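Local atomic coordinates of gram-negative insecticidal protein (Chromobacterium piscinae, PDB entry 6FBM), a protein that acts as an insecticidal toxin, combining a MACPF domain that probably forms membrane pores with a beta-tripod domain that may serve in receptor binding. Residues D379-R391 with P432-L444. Residues are numbered along the deposited sequence; the frame is centred on the assembly and turned at random.
Sequences DLGVLKAPVGWQR and PNLPDYVCVHQSL
W389 and Y437 meet edge-to-face: the far edge of the indole, led by CH2, stands over the centre of the phenol ring, with planes at 61° and ring centroids 4.7 Å apart. P432 lies across one face of the same indole in a CH-pi contact, its CG 3.9 Å from the six-membered ring centroid. W389 thus meets proline over a face and tyrosine at its rim, while L434 CD1 adds an oblique methyl contact. With chi1 at -169°, Y437 extends its ring away from its own backbone N, bringing it to the tryptophan edge; its OH is hydrogen-bonded to G419 O. P386 touches Y437 obliquely, CG to CD1, and P386 CB lies 4.0 Å from C439 SG.

On the N-terminal side of P386, the chains pair as a short antiparallel bridge. K384 and C439 form the hydrogen-bonded pair, with K384 N to C439 O at 3.0 Å and C439 N to K384 O at 2.8 Å; H441 N adds a bond to V382 O. L383 and V440 lie side by side on the opposite face, L383 CD2 3.8 Å from V440 CG2 and equally near V438 CG2, just before the strand. V382 CB meets L444 CD1 at 3.5 Å, the side chains crossing at about a right angle.

Both segments belong to the Vps62-like region, probably the beta-tripod part, where strand 439-441 lies between 383-384 and 415-416. Strand 403-410, through the classic bulge of V387 and G388 against I410, positions the W389 backbone. Between the two segments, backbone bonds set the register at one end; W389's contact with 432-437 is mainly apolar.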
loop_
_atom_site.group_PDB
_atom_site.type_symbol
_atom_site.label_atom_id
_atom_site.label_comp_id
_atom_site.label_asym_id
_atom_site.label_seq_id
_atom_site.Cartn_x
_atom_site.Cartn_y
_atom_site.Cartn_z
ATOM N N ASP A 379 -17.558 -47.022 -18.464
ATOM C CA ASP A 379 -18.297 -46.829 -17.225
ATOM C C ASP A 379 -19.340 -45.745 -17.424
ATOM O O ASP A 379 -19.431 -44.781 -16.659
ATOM C CB ASP A 379 -17.326 -46.484 -16.070
ATOM C CG ASP A 379 -17.992 -46.392 -14.718
ATOM O OD1 ASP A 379 -19.009 -47.088 -14.479
ATOM O OD2 ASP A 379 -17.491 -45.596 -13.893
ATOM N N LEU A 380 -20.094 -45.875 -18.510
ATOM C CA LEU A 380 -21.126 -44.924 -18.874
ATOM C C LEU A 380 -22.488 -45.216 -18.282
ATOM O O LEU A 380 -23.389 -44.427 -18.472
ATOM C CB LEU A 380 -21.276 -44.914 -20.389
ATOM C CG LEU A 380 -20.040 -44.604 -21.195
ATOM C CD1 LEU A 380 -20.294 -44.758 -22.664
ATOM C CD2 LEU A 380 -19.566 -43.211 -20.873
ATOM N N GLY A 381 -22.643 -46.345 -17.594
ATOM C CA GLY A 381 -23.949 -46.833 -17.138
ATOM C C GLY A 381 -24.864 -47.338 -18.234
ATOM O O GLY A 381 -26.090 -47.323 -18.065
ATOM N N VAL A 382 -24.303 -47.780 -19.353
ATOM C CA VAL A 382 -25.113 -48.420 -20.423
ATOM C C VAL A 382 -25.617 -49.819 -20.085
ATOM O O VAL A 382 -26.601 -50.286 -20.671
ATOM C CB VAL A 382 -24.375 -48.484 -21.780
ATOM C CG1 VAL A 382 -24.128 -47.092 -22.322
ATOM C CG2 VAL A 382 -23.066 -49.225 -21.676
ATOM N N LEU A 383 -24.896 -50.494 -19.183
ATOM C CA LEU A 383 -25.344 -51.724 -18.575
ATOM C C LEU A 383 -25.787 -51.384 -17.186
ATOM O O LEU A 383 -25.073 -50.705 -16.449
ATOM C CB LEU A 383 -24.207 -52.737 -18.494
ATOM C CG LEU A 383 -23.572 -53.130 -19.837
ATOM C CD1 LEU A 383 -22.449 -54.117 -19.608
ATOM C CD2 LEU A 383 -24.613 -53.680 -20.807
ATOM N N LYS A 384 -26.963 -51.873 -16.820
ATOM C CA LYS A 384 -27.482 -51.701 -15.480
ATOM C C LYS A 384 -28.234 -52.944 -15.101
ATOM O O LYS A 384 -28.937 -53.507 -15.934
ATOM C CB LYS A 384 -28.417 -50.495 -15.444
ATOM C CG LYS A 384 -28.780 -50.037 -14.070
ATOM C CD LYS A 384 -29.549 -48.747 -14.076
ATOM C CE LYS A 384 -29.758 -48.338 -12.620
ATOM N NZ LYS A 384 -30.460 -47.057 -12.601
ATOM N N ALA A 385 -28.107 -53.375 -13.848
ATOM C CA ALA A 385 -28.860 -54.548 -13.359
ATOM C C ALA A 385 -30.375 -54.386 -13.538
ATOM O O ALA A 385 -30.902 -53.261 -13.505
ATOM C CB ALA A 385 -28.544 -54.838 -11.887
ATOM N N PRO A 386 -31.093 -55.519 -13.722
ATOM C CA PRO A 386 -32.549 -55.472 -13.751
ATOM C C PRO A 386 -33.120 -55.105 -12.412
ATOM O O PRO A 386 -32.477 -55.328 -11.404
ATOM C CB PRO A 386 -32.931 -56.910 -14.134
ATOM C CG PRO A 386 -31.806 -57.759 -13.702
ATOM C CD PRO A 386 -30.590 -56.906 -13.857
ATOM N N VAL A 387 -34.306 -54.526 -12.389
ATOM C CA VAL A 387 -34.979 -54.226 -11.108
ATOM C C VAL A 387 -35.665 -55.438 -10.527
ATOM O O VAL A 387 -35.990 -55.485 -9.358
ATOM C CB VAL A 387 -35.955 -53.042 -11.196
ATOM C CG1 VAL A 387 -35.182 -51.807 -11.666
ATOM C CG2 VAL A 387 -37.178 -53.332 -12.047
ATOM N N GLY A 388 -35.907 -56.430 -11.362
ATOM C CA GLY A 388 -36.494 -57.678 -10.904
ATOM C C GLY A 388 -36.762 -58.637 -12.030
ATOM O O GLY A 388 -36.323 -58.419 -13.164
ATOM N N TRP A 389 -37.498 -59.692 -11.707
ATOM C CA TRP A 389 -37.819 -60.706 -12.666
ATOM C C TRP A 389 -39.297 -61.088 -12.601
ATOM O O TRP A 389 -39.845 -61.259 -11.519
ATOM C CB TRP A 389 -36.961 -61.930 -12.397
ATOM C CG TRP A 389 -35.501 -61.715 -12.543
ATOM C CD1 TRP A 389 -34.658 -61.253 -11.592
ATOM C CD2 TRP A 389 -34.697 -61.997 -13.690
ATOM N NE1 TRP A 389 -33.376 -61.217 -12.073
ATOM C CE2 TRP A 389 -33.368 -61.668 -13.357
ATOM C CE3 TRP A 389 -34.971 -62.467 -14.979
ATOM C CZ2 TRP A 389 -32.323 -61.801 -14.248
ATOM C CZ3 TRP A 389 -33.916 -62.612 -15.879
ATOM C CH2 TRP A 389 -32.616 -62.291 -15.505
ATOM N N GLN A 390 -39.916 -61.227 -13.768
ATOM C CA GLN A 390 -41.276 -61.727 -13.883
ATOM C C GLN A 390 -41.366 -62.963 -14.775
ATOM O O GLN A 390 -40.481 -63.226 -15.588
ATOM C CB GLN A 390 -42.191 -60.625 -14.429
ATOM C CG GLN A 390 -42.183 -60.386 -15.936
ATOM C CD GLN A 390 -42.847 -59.103 -16.332
ATOM O OE1 GLN A 390 -43.673 -58.565 -15.576
ATOM N NE2 GLN A 390 -42.485 -58.585 -17.518
ATOM N N ARG A 391 -42.463 -63.690 -14.620
ATOM C CA ARG A 391 -42.666 -64.938 -15.313
ATOM C C ARG A 391 -43.379 -64.747 -16.632
ATOM O O ARG A 391 -44.460 -64.204 -16.679
ATOM C CB ARG A 391 -43.458 -65.908 -14.472
ATOM C CG ARG A 391 -42.687 -66.492 -13.326
ATOM C CD ARG A 391 -43.211 -67.884 -12.949
ATOM N NE ARG A 391 -43.305 -68.049 -11.504
ATOM C CZ ARG A 391 -44.273 -67.543 -10.745
ATOM N NH1 ARG A 391 -45.249 -66.811 -11.266
ATOM N NH2 ARG A 391 -44.254 -67.746 -9.437
ATOM N N PRO A 432 -34.443 -66.371 -11.174
ATOM C CA PRO A 432 -33.038 -66.365 -11.523
ATOM C C PRO A 432 -32.181 -65.668 -10.469
ATOM O O PRO A 432 -32.606 -64.671 -9.869
ATOM C CB PRO A 432 -33.008 -65.595 -12.836
ATOM C CG PRO A 432 -34.355 -65.727 -13.396
ATOM C CD PRO A 432 -35.278 -65.803 -12.239
ATOM N N ASN A 433 -31.008 -66.228 -10.212
ATOM C CA ASN A 433 -30.056 -65.633 -9.300
ATOM C C ASN A 433 -28.823 -65.480 -10.128
ATOM O O ASN A 433 -28.027 -66.386 -10.243
ATOM C CB ASN A 433 -29.818 -66.555 -8.114
ATOM C CG ASN A 433 -28.719 -66.069 -7.218
ATOM O OD1 ASN A 433 -28.399 -64.870 -7.168
ATOM N ND2 ASN A 433 -28.111 -67.000 -6.524
ATOM N N LEU A 434 -28.706 -64.317 -10.747
ATOM C CA LEU A 434 -27.664 -64.048 -11.713
ATOM C C LEU A 434 -27.144 -62.668 -11.382
ATOM O O LEU A 434 -27.544 -61.693 -12.029
ATOM C CB LEU A 434 -28.234 -64.055 -13.118
ATOM C CG LEU A 434 -28.828 -65.381 -13.593
ATOM C CD1 LEU A 434 -29.581 -65.160 -14.908
ATOM C CD2 LEU A 434 -27.768 -66.473 -13.741
ATOM N N PRO A 435 -26.216 -62.571 -10.407
ATOM C CA PRO A 435 -25.720 -61.250 -10.003
ATOM C C PRO A 435 -25.154 -60.421 -11.150
ATOM O O PRO A 435 -25.213 -59.213 -11.087
ATOM C CB PRO A 435 -24.606 -61.564 -8.965
ATOM C CG PRO A 435 -24.808 -62.990 -8.575
ATOM C CD PRO A 435 -25.457 -63.661 -9.755
ATOM N N ASP A 436 -24.646 -61.065 -12.190
ATOM C CA ASP A 436 -23.996 -60.373 -13.290
ATOM C C ASP A 436 -24.878 -60.262 -14.526
ATOM O O ASP A 436 -24.399 -59.923 -15.603
ATOM C CB ASP A 436 -22.658 -61.059 -13.631
ATOM C CG ASP A 436 -21.633 -61.030 -12.480
ATOM O OD1 ASP A 436 -21.735 -60.133 -11.577
ATOM O OD2 ASP A 436 -20.714 -61.878 -12.519
ATOM N N TYR A 437 -26.182 -60.507 -14.388
ATOM C CA TYR A 437 -27.136 -60.187 -15.451
ATOM C C TYR A 437 -27.397 -58.686 -15.476
ATOM O O TYR A 437 -27.613 -58.059 -14.431
ATOM C CB TYR A 437 -28.464 -60.923 -15.271
ATOM C CG TYR A 437 -29.393 -60.842 -16.467
ATOM C CD1 TYR A 437 -30.216 -59.750 -16.652
ATOM C CD2 TYR A 437 -29.444 -61.872 -17.404
ATOM C CE1 TYR A 437 -31.068 -59.669 -17.753
ATOM C CE2 TYR A 437 -30.304 -61.807 -18.496
ATOM C CZ TYR A 437 -31.124 -60.715 -18.658
ATOM O OH TYR A 437 -31.969 -60.645 -19.735
ATOM N N VAL A 438 -27.407 -58.132 -16.692
ATOM C CA VAL A 438 -27.714 -56.737 -16.883
ATOM C C VAL A 438 -28.648 -56.545 -18.042
ATOM O O VAL A 438 -28.732 -57.385 -18.953
ATOM C CB VAL A 438 -26.440 -55.879 -17.120
ATOM C CG1 VAL A 438 -25.548 -55.933 -15.898
ATOM C CG2 VAL A 438 -25.682 -56.335 -18.367
ATOM N N CYS A 439 -29.341 -55.414 -17.985
ATOM C CA CYS A 439 -30.057 -54.870 -19.118
ATOM C C CYS A 439 -29.182 -53.824 -19.762
ATOM O O CYS A 439 -28.228 -53.346 -19.155
ATOM C CB CYS A 439 -31.368 -54.259 -18.644
ATOM S SG CYS A 439 -32.409 -55.463 -17.865
ATOM N N VAL A 440 -29.541 -53.463 -20.983
ATOM C CA VAL A 440 -28.752 -52.591 -21.817
ATOM C C VAL A 440 -29.594 -51.369 -22.082
ATOM O O VAL A 440 -30.803 -51.493 -22.254
ATOM C CB VAL A 440 -28.394 -53.307 -23.136
ATOM C CG1 VAL A 440 -27.523 -52.403 -24.031
ATOM C CG2 VAL A 440 -27.642 -54.598 -22.821
ATOM N N HIS A 441 -28.975 -50.192 -22.085
ATOM C CA HIS A 441 -29.728 -48.958 -22.288
ATOM C C HIS A 441 -30.322 -48.924 -23.701
ATOM O O HIS A 441 -29.668 -49.335 -24.660
ATOM C CB HIS A 441 -28.879 -47.694 -22.023
ATOM C CG HIS A 441 -29.696 -46.442 -21.944
ATOM N ND1 HIS A 441 -29.760 -45.533 -22.976
ATOM C CD2 HIS A 441 -30.482 -45.947 -20.965
ATOM C CE1 HIS A 441 -30.570 -44.540 -22.646
ATOM N NE2 HIS A 441 -31.037 -44.776 -21.437
ATOM N N GLN A 442 -31.583 -48.492 -23.760
ATOM C CA GLN A 442 -32.375 -48.194 -24.967
ATOM C C GLN A 442 -31.560 -47.699 -26.171
ATOM O O GLN A 442 -31.676 -48.217 -27.279
ATOM C CB GLN A 442 -33.428 -47.139 -24.551
ATOM C CG GLN A 442 -34.203 -46.386 -25.636
ATOM C CD GLN A 442 -35.418 -45.654 -25.046
ATOM O OE1 GLN A 442 -35.413 -45.259 -23.860
ATOM N NE2 GLN A 442 -36.481 -45.486 -25.871
ATOM N N SER A 443 -30.731 -46.690 -25.921
ATOM C CA SER A 443 -29.903 -46.056 -26.925
ATOM C C SER A 443 -29.022 -47.017 -27.734
ATOM O O SER A 443 -28.752 -46.759 -28.912
ATOM C CB SER A 443 -29.026 -45.001 -26.255
ATOM O OG SER A 443 -28.256 -45.573 -25.201
ATOM N N LEU A 444 -28.583 -48.110 -27.108
ATOM C CA LEU A 444 -27.744 -49.108 -27.770
ATOM C C LEU A 444 -28.528 -50.254 -28.385
ATOM O O LEU A 444 -27.947 -51.124 -29.043
ATOM C CB LEU A 444 -26.752 -49.693 -26.767
ATOM C CG LEU A 444 -25.996 -48.710 -25.886
ATOM C CD1 LEU A 444 -24.897 -49.474 -25.144
ATOM C CD2 LEU A 444 -25.404 -47.590 -26.721
#